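Local coordinates for protein 6-phosphogluconate dehydrogenase NAD-binding (Dyadobacter fermentans, PDB 4GBJ) that probably works as an NAD(P)-dependent oxidoreductase of the 6-phosphogluconate and 3-hydroxyisobutyrate dehydrogenase type, at residues 55-69 against 83-97. Sequence-based numbering, arbitrary orientation.
Sequences AIDAITPGGIVFSVL and LVEKLGKDGVHVSMS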
loop_
_atom_site.group_PDB
_atom_site.type_symbol
_atom_site.label_atom_id
_atom_site.label_comp_id
_atom_site.label_asym_id
_atom_site.label_seq_id
_atom_site.Cartn_x
_atom_site.Cartn_y
_atom_site.Cartn_z
ATOM N N ALA B 55 -25.651 -29.155 13.066
ATOM C CA ALA B 55 -25.937 -27.757 12.736
ATOM C C ALA B 55 -27.447 -27.428 12.570
ATOM O O ALA B 55 -27.880 -26.349 12.985
ATOM C CB ALA B 55 -25.192 -27.351 11.475
ATOM N N ILE B 56 -28.243 -28.339 12.006
ATOM C CA ILE B 56 -29.672 -28.057 11.788
ATOM C C ILE B 56 -30.463 -27.890 13.128
ATOM O O ILE B 56 -31.465 -27.171 13.166
ATOM C CB ILE B 56 -30.312 -29.140 10.885
ATOM C CG1 ILE B 56 -31.638 -28.622 10.276
ATOM C CG2 ILE B 56 -30.527 -30.441 11.659
ATOM C CD1 ILE B 56 -32.058 -29.325 9.036
ATOM N N ASP B 57 -30.008 -28.556 14.213
ATOM C CA ASP B 57 -30.622 -28.472 15.540
ATOM C C ASP B 57 -30.435 -27.082 16.165
ATOM O O ASP B 57 -31.140 -26.745 17.107
ATOM C CB ASP B 57 -30.022 -29.538 16.469
ATOM C CG ASP B 57 -30.201 -30.990 16.028
ATOM O OD1 ASP B 57 -31.212 -31.289 15.327
ATOM O OD2 ASP B 57 -29.374 -31.846 16.447
ATOM N N ALA B 58 -29.483 -26.284 15.651
ATOM C CA ALA B 58 -29.171 -24.930 16.114
ATOM C C ALA B 58 -30.121 -23.873 15.492
ATOM O O ALA B 58 -30.281 -22.790 16.055
ATOM C CB ALA B 58 -27.732 -24.593 15.730
ATOM N N ILE B 59 -30.729 -24.194 14.337
ATOM C CA ILE B 59 -31.556 -23.259 13.561
ATOM C C ILE B 59 -32.962 -23.126 14.101
ATOM O O ILE B 59 -33.598 -24.118 14.398
ATOM C CB ILE B 59 -31.622 -23.678 12.056
ATOM C CG1 ILE B 59 -30.211 -23.807 11.459
ATOM C CG2 ILE B 59 -32.436 -22.666 11.247
ATOM C CD1 ILE B 59 -29.434 -22.544 11.416
ATOM N N THR B 60 -33.444 -21.882 14.183
ATOM C CA THR B 60 -34.801 -21.546 14.585
ATOM C C THR B 60 -35.527 -20.973 13.365
ATOM O O THR B 60 -35.062 -19.959 12.840
ATOM C CB THR B 60 -34.796 -20.500 15.736
ATOM O OG1 THR B 60 -34.167 -21.057 16.884
ATOM C CG2 THR B 60 -36.212 -20.059 16.138
ATOM N N PRO B 61 -36.688 -21.521 12.952
ATOM C CA PRO B 61 -37.455 -20.894 11.855
ATOM C C PRO B 61 -37.652 -19.390 12.098
ATOM O O PRO B 61 -37.986 -19.011 13.209
ATOM C CB PRO B 61 -38.795 -21.640 11.913
ATOM C CG PRO B 61 -38.440 -22.950 12.444
ATOM C CD PRO B 61 -37.379 -22.726 13.449
ATOM N N GLY B 62 -37.298 -18.552 11.133
ATOM C CA GLY B 62 -37.450 -17.109 11.288
ATOM C C GLY B 62 -36.418 -16.414 12.168
ATOM O O GLY B 62 -36.483 -15.197 12.312
ATOM N N GLY B 63 -35.468 -17.166 12.739
ATOM C CA GLY B 63 -34.387 -16.648 13.568
ATOM C C GLY B 63 -33.177 -16.164 12.786
ATOM O O GLY B 63 -33.252 -15.957 11.583
ATOM N N ILE B 64 -32.056 -15.945 13.492
ATOM C CA ILE B 64 -30.795 -15.452 12.954
ATOM C C ILE B 64 -29.747 -16.542 13.053
ATOM O O ILE B 64 -29.626 -17.179 14.092
ATOM C CB ILE B 64 -30.321 -14.188 13.719
ATOM C CG1 ILE B 64 -31.281 -13.008 13.492
ATOM C CG2 ILE B 64 -28.889 -13.791 13.311
ATOM C CD1 ILE B 64 -31.312 -12.030 14.655
ATOM N N VAL B 65 -28.961 -16.744 11.997
ATOM C CA VAL B 65 -27.859 -17.697 12.059
ATOM C C VAL B 65 -26.607 -16.992 11.522
ATOM O O VAL B 65 -26.664 -16.368 10.491
ATOM C CB VAL B 65 -28.127 -19.045 11.341
ATOM C CG1 VAL B 65 -28.575 -18.840 9.882
ATOM C CG2 VAL B 65 -26.869 -19.921 11.395
ATOM N N PHE B 66 -25.525 -17.039 12.256
ATOM C CA PHE B 66 -24.231 -16.533 11.798
ATOM C C PHE B 66 -23.409 -17.721 11.375
ATOM O O PHE B 66 -23.492 -18.739 12.044
ATOM C CB PHE B 66 -23.485 -15.787 12.907
ATOM C CG PHE B 66 -23.952 -14.379 13.186
ATOM C CD1 PHE B 66 -23.189 -13.293 12.805
ATOM C CD2 PHE B 66 -25.159 -14.141 13.829
ATOM C CE1 PHE B 66 -23.634 -11.996 13.024
ATOM C CE2 PHE B 66 -25.592 -12.839 14.065
ATOM C CZ PHE B 66 -24.836 -11.775 13.643
ATOM N N SER B 67 -22.585 -17.596 10.320
ATOM C CA SER B 67 -21.632 -18.639 9.978
ATOM C C SER B 67 -20.287 -18.035 9.660
ATOM O O SER B 67 -20.184 -16.945 9.073
ATOM C CB SER B 67 -22.114 -19.496 8.811
ATOM O OG SER B 67 -22.127 -18.786 7.581
ATOM N N VAL B 68 -19.242 -18.737 10.055
ATOM C CA VAL B 68 -17.893 -18.305 9.708
ATOM C C VAL B 68 -17.120 -19.581 9.523
ATOM O O VAL B 68 -16.959 -20.364 10.470
ATOM C CB VAL B 68 -17.266 -17.285 10.678
ATOM C CG1 VAL B 68 -17.141 -17.814 12.075
ATOM C CG2 VAL B 68 -15.906 -16.820 10.162
ATOM N N LEU B 69 -16.830 -19.883 8.244
ATOM C CA LEU B 69 -16.202 -21.123 7.835
ATOM C C LEU B 69 -15.038 -20.839 6.909
ATOM O O LEU B 69 -14.825 -19.694 6.522
ATOM C CB LEU B 69 -17.255 -22.017 7.190
ATOM C CG LEU B 69 -18.466 -22.341 8.101
ATOM C CD1 LEU B 69 -19.598 -22.934 7.318
ATOM C CD2 LEU B 69 -18.101 -23.327 9.197
ATOM N N LEU B 83 -31.448 -27.375 5.448
ATOM C CA LEU B 83 -31.087 -26.496 6.539
ATOM C C LEU B 83 -31.669 -25.089 6.296
ATOM O O LEU B 83 -32.294 -24.527 7.200
ATOM C CB LEU B 83 -29.574 -26.449 6.749
ATOM C CG LEU B 83 -29.153 -25.612 7.978
ATOM C CD1 LEU B 83 -27.891 -26.176 8.624
ATOM C CD2 LEU B 83 -28.882 -24.155 7.612
ATOM N N VAL B 84 -31.526 -24.562 5.074
ATOM C CA VAL B 84 -32.058 -23.244 4.678
ATOM C C VAL B 84 -33.618 -23.250 4.794
ATOM O O VAL B 84 -34.251 -22.261 5.179
ATOM C CB VAL B 84 -31.599 -22.894 3.225
ATOM C CG1 VAL B 84 -32.189 -21.579 2.744
ATOM C CG2 VAL B 84 -30.074 -22.846 3.113
ATOM N N GLU B 85 -34.219 -24.344 4.434
ATOM C CA GLU B 85 -35.665 -24.495 4.560
ATOM C C GLU B 85 -36.092 -24.415 6.034
ATOM O O GLU B 85 -37.121 -23.793 6.331
ATOM C CB GLU B 85 -36.118 -25.809 3.957
ATOM C CG GLU B 85 -37.600 -26.026 4.186
ATOM C CD GLU B 85 -38.245 -27.160 3.415
ATOM O OE1 GLU B 85 -37.561 -28.162 3.102
ATOM O OE2 GLU B 85 -39.466 -27.060 3.179
ATOM N N LYS B 86 -35.302 -25.000 6.959
ATOM C CA LYS B 86 -35.660 -24.882 8.368
ATOM C C LYS B 86 -35.538 -23.408 8.791
ATOM O O LYS B 86 -36.446 -22.903 9.406
ATOM C CB LYS B 86 -34.809 -25.776 9.236
ATOM C CG LYS B 86 -35.333 -25.858 10.650
ATOM C CD LYS B 86 -34.544 -26.831 11.438
ATOM C CE LYS B 86 -35.040 -26.929 12.847
ATOM N NZ LYS B 86 -34.176 -27.823 13.645
ATOM N N LEU B 87 -34.462 -22.713 8.411
ATOM C CA LEU B 87 -34.291 -21.252 8.669
ATOM C C LEU B 87 -35.558 -20.477 8.208
ATOM O O LEU B 87 -36.036 -19.610 8.920
ATOM C CB LEU B 87 -33.047 -20.731 7.950
ATOM C CG LEU B 87 -32.719 -19.268 8.165
ATOM C CD1 LEU B 87 -32.572 -18.940 9.655
ATOM C CD2 LEU B 87 -31.488 -18.889 7.390
ATOM N N GLY B 88 -36.070 -20.828 7.038
ATOM C CA GLY B 88 -37.389 -20.436 6.547
ATOM C C GLY B 88 -37.743 -18.967 6.486
ATOM O O GLY B 88 -36.870 -18.103 6.430
ATOM N N LYS B 89 -39.054 -18.692 6.487
ATOM C CA LYS B 89 -39.625 -17.356 6.320
ATOM C C LYS B 89 -39.114 -16.365 7.349
ATOM O O LYS B 89 -39.166 -16.632 8.543
ATOM C CB LYS B 89 -41.151 -17.390 6.379
ATOM C CG LYS B 89 -41.780 -16.086 5.904
ATOM C CD LYS B 89 -43.297 -16.098 5.981
ATOM C CE LYS B 89 -43.890 -14.716 6.145
ATOM N NZ LYS B 89 -43.614 -13.837 4.978
ATOM N N ASP B 90 -38.602 -15.223 6.857
ATOM C CA ASP B 90 -38.052 -14.119 7.647
ATOM C C ASP B 90 -36.737 -14.494 8.381
ATOM O O ASP B 90 -36.212 -13.660 9.109
ATOM C CB ASP B 90 -39.094 -13.567 8.657
ATOM C CG ASP B 90 -40.375 -13.098 7.999
ATOM O OD1 ASP B 90 -40.303 -12.608 6.849
ATOM O OD2 ASP B 90 -41.459 -13.179 8.658
ATOM N N GLY B 91 -36.209 -15.698 8.164
ATOM C CA GLY B 91 -34.956 -16.113 8.767
ATOM C C GLY B 91 -33.831 -15.333 8.113
ATOM O O GLY B 91 -33.966 -14.892 6.965
ATOM N N VAL B 92 -32.775 -15.048 8.860
ATOM C CA VAL B 92 -31.649 -14.258 8.345
ATOM C C VAL B 92 -30.336 -14.998 8.598
ATOM O O VAL B 92 -30.083 -15.401 9.729
ATOM C CB VAL B 92 -31.601 -12.836 8.967
ATOM C CG1 VAL B 92 -30.394 -12.055 8.454
ATOM C CG2 VAL B 92 -32.886 -12.062 8.675
ATOM N N HIS B 93 -29.503 -15.167 7.537
ATOM C CA HIS B 93 -28.200 -15.798 7.616
ATOM C C HIS B 93 -27.130 -14.735 7.371
ATOM O O HIS B 93 -27.120 -14.129 6.310
ATOM C CB HIS B 93 -28.089 -16.935 6.580
ATOM C CG HIS B 93 -26.708 -17.537 6.451
ATOM N ND1 HIS B 93 -26.380 -18.360 5.380
ATOM C CD2 HIS B 93 -25.636 -17.478 7.290
ATOM C CE1 HIS B 93 -25.108 -18.692 5.554
ATOM N NE2 HIS B 93 -24.626 -18.198 6.706
ATOM N N VAL B 94 -26.307 -14.459 8.370
ATOM C CA VAL B 94 -25.171 -13.529 8.305
ATOM C C VAL B 94 -23.948 -14.385 7.996
ATOM O O VAL B 94 -23.437 -15.120 8.835
ATOM C CB VAL B 94 -25.019 -12.707 9.601
ATOM C CG1 VAL B 94 -23.954 -11.624 9.429
ATOM C CG2 VAL B 94 -26.347 -12.078 9.989
ATOM N N SER B 95 -23.518 -14.311 6.769
ATOM C CA SER B 95 -22.504 -15.180 6.219
ATOM C C SER B 95 -21.178 -14.423 6.198
ATOM O O SER B 95 -20.948 -13.539 5.371
ATOM C CB SER B 95 -22.968 -15.624 4.835
ATOM O OG SER B 95 -22.046 -16.488 4.186
HETATM N N MSE B 96 -20.354 -14.703 7.159
HETATM C CA MSE B 96 -19.088 -13.953 7.352
HETATM C C MSE B 96 -17.850 -14.596 6.743
HETATM O O MSE B 96 -16.777 -14.009 6.815
HETATM C CB MSE B 96 -18.875 -13.734 8.815
HETATM C CG MSE B 96 -20.073 -13.028 9.455
HETATM SE SE MSE B 96 -19.706 -12.438 11.254
HETATM C CE MSE B 96 -19.646 -14.122 12.044
ATOM N N SER B 97 -17.985 -15.741 6.095
ATOM C CA SER B 97 -16.821 -16.380 5.506
ATOM C C SER B 97 -16.262 -15.574 4.313
ATOM O O SER B 97 -17.020 -14.924 3.594
ATOM C CB SER B 97 -17.204 -17.763 5.000
ATOM O OG SER B 97 -17.741 -18.564 6.034
HETATM O O HOH W 1 -20.350 -17.839 5.790
#
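Ser-67 OG and His-93 NE2 share a 2.7 Å hydrogen bond, in the imidazole plane at its edge. Serine suits this spot because its short hydroxyl can also hold a water shared with Ser-95 OG and Ser-97 OG; His-93 ND1 bonds His-111 and Ser-95 OG also Tyr-118. Ser-97 OG accepts Leu-69 N at 2.7 Å. Five backbone hydrogen bonds, the first Val-92 N to Gly-63 O and the last Met-96 N to Ser-67 O, join parallel strands 64-67 and 92-95. Gly-62, at positive phi in a type II turn, gives its N-H to Leu-87 O (2.8 Å). Extended Lys-86 lays CD against Ile-56 CG1 (3.6 Å) and sets NZ above the carbonyl plane of Ile-56 O (2.8 Å), opposite Ile-59 N. Shortened to an alanine, it would probably cost Ile-56 O this ammonium partner and uncover CG1. Branched Ile-59 puts CG1, beside its backbone N (chi1 -55°), against Leu-83 CG and CG2 against Leu-87 CA. Leu-87 CD2 packs on Val-65 CG1 (3.8 Å). On the opposite sheet face Val-94 CB makes a CH-pi contact over the Phe-66 ring, and SE of selenomethionine Met-96 a Met-aromatic one at its edge. In this Rossmann-type sheet, strand 64-67 runs between 8-11 and 92-95; helix 143-153 covers Phe-66, helix 81-87 the Val-65 face.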